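Local coordinates for glycosylation Associate Protein 2 (Streptococcus agalactiae serotype V, PDB 6OYC) that probably takes part, within the Gap123 complex, in glycosylating and exporting a substrate of the accessory Sec system, and has an alpha/beta-hydrolase-type domain, at residues D464-A467 with F468-L472. Residues are numbered along the deposited sequence; the frame is centred on the assembly and turned at random.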
loop_
_atom_site.group_PDB
_atom_site.type_symbol
_atom_site.label_atom_id
_atom_site.label_comp_id
_atom_site.label_asym_id
_atom_site.label_seq_id
_atom_site.Cartn_x
_atom_site.Cartn_y
_atom_site.Cartn_z
ATOM N N ASP B 464 24.988 -0.197 -7.243
ATOM C CA ASP B 464 25.599 -0.266 -5.922
ATOM C C ASP B 464 26.528 -1.477 -5.888
ATOM O O ASP B 464 26.290 -2.442 -5.175
ATOM C CB ASP B 464 24.562 -0.338 -4.802
ATOM C CG ASP B 464 25.107 0.192 -3.495
ATOM O OD1 ASP B 464 26.314 0.515 -3.479
ATOM O OD2 ASP B 464 24.349 0.295 -2.500
ATOM N N ALA B 465 27.606 -1.402 -6.672
ATOM C CA ALA B 465 28.561 -2.503 -6.740
ATOM C C ALA B 465 29.038 -2.922 -5.351
ATOM O O ALA B 465 29.158 -4.116 -5.059
ATOM C CB ALA B 465 29.745 -2.099 -7.618
ATOM N N THR B 466 29.264 -1.951 -4.471
ATOM C CA THR B 466 29.863 -2.121 -3.151
ATOM C C THR B 466 28.925 -2.740 -2.104
ATOM O O THR B 466 29.356 -2.934 -0.959
ATOM C CB THR B 466 30.350 -0.744 -2.676
ATOM O OG1 THR B 466 30.815 -0.807 -1.328
ATOM C CG2 THR B 466 29.249 0.302 -2.790
ATOM N N ALA B 467 27.681 -3.068 -2.462
ATOM C CA ALA B 467 26.659 -3.357 -1.458
ATOM C C ALA B 467 27.004 -4.602 -0.637
ATOM O O ALA B 467 27.097 -4.542 0.596
ATOM C CB ALA B 467 25.292 -3.503 -2.134
ATOM N N PHE B 468 27.172 -5.748 -1.304
ATOM C CA PHE B 468 27.466 -6.983 -0.581
ATOM C C PHE B 468 28.731 -6.847 0.259
ATOM O O PHE B 468 28.719 -7.126 1.463
ATOM C CB PHE B 468 27.596 -8.156 -1.555
ATOM C CG PHE B 468 27.944 -9.457 -0.880
ATOM C CD1 PHE B 468 27.451 -9.756 0.384
ATOM C CD2 PHE B 468 28.784 -10.368 -1.492
ATOM C CE1 PHE B 468 27.782 -10.951 1.010
ATOM C CE2 PHE B 468 29.111 -11.570 -0.869
ATOM C CZ PHE B 468 28.607 -11.857 0.385
ATOM N N SER B 469 29.832 -6.412 -0.362
ATOM C CA SER B 469 31.104 -6.292 0.349
ATOM C C SER B 469 30.963 -5.435 1.598
ATOM O O SER B 469 31.364 -5.845 2.692
ATOM C CB SER B 469 32.176 -5.708 -0.572
ATOM O OG SER B 469 32.017 -6.179 -1.893
ATOM N N ASP B 470 30.383 -4.238 1.452
ATOM C CA ASP B 470 30.206 -3.347 2.596
ATOM C C ASP B 470 29.508 -4.033 3.748
ATOM O O ASP B 470 29.808 -3.755 4.915
ATOM C CB ASP B 470 29.388 -2.130 2.197
ATOM C CG ASP B 470 30.145 -1.206 1.330
ATOM O OD1 ASP B 470 31.388 -1.288 1.336
ATOM O OD2 ASP B 470 29.508 -0.403 0.622
ATOM N N LEU B 471 28.569 -4.926 3.439
ATOM C CA LEU B 471 27.783 -5.564 4.484
ATOM C C LEU B 471 28.627 -6.543 5.300
ATOM O O LEU B 471 28.511 -6.594 6.532
ATOM C CB LEU B 471 26.573 -6.262 3.861
ATOM C CG LEU B 471 25.579 -6.815 4.877
ATOM C CD1 LEU B 471 25.196 -5.722 5.864
ATOM C CD2 LEU B 471 24.365 -7.379 4.169
ATOM N N LEU B 472 29.483 -7.323 4.635
ATOM C CA LEU B 472 30.366 -8.232 5.358
ATOM C C LEU B 472 31.295 -7.469 6.289
ATOM O O LEU B 472 31.502 -7.873 7.439
ATOM C CB LEU B 472 31.175 -9.070 4.375
ATOM C CG LEU B 472 30.344 -9.900 3.404
ATOM C CD1 LEU B 472 31.003 -9.939 2.048
ATOM C CD2 LEU B 472 30.162 -11.300 3.939
#
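Thr466 and Asp470 meet over the first turn of helix 467-473, which follows strand 452-458 in the region related to alpha/beta hydrolases. A type I beta turn from Asp464 to Ala467, closed by Ala467 N to Asp464 O at 3.1 Å, leads the chain into that helix. Two backbone bonds then start the helical pattern. Asp470 N donates to Thr466 O at 2.9 Å in a nearly straight bond, 164° at the hydrogen. The bond from Leu471 N to Ala467 O, 3.2 Å, is more bent, at 142°.

CG of Asp470 lies beside its own backbone N (chi1 -72°), which puts the carboxylate next to the Thr466 side chain, with Thr466 CG2 3.5 Å from Asp470 OD2. As modelled, Thr466 OG1 donates to Asp470 OD2, but the hydroxyl is placed too close to its neighbour, so the details of this bond are doubtful. Asp470 OD2 also accepts a hydrogen bond from Asn397 ND2, tying the helix start to the neighbouring loop. The same loop satisfies OD2 of the buried Asp464, which accepts from the backbone N of both Phe396 and Asn397. Asp464 N, in turn, donates to OD1 of Asp461, possibly the acid of a Ser-His-Asp triad.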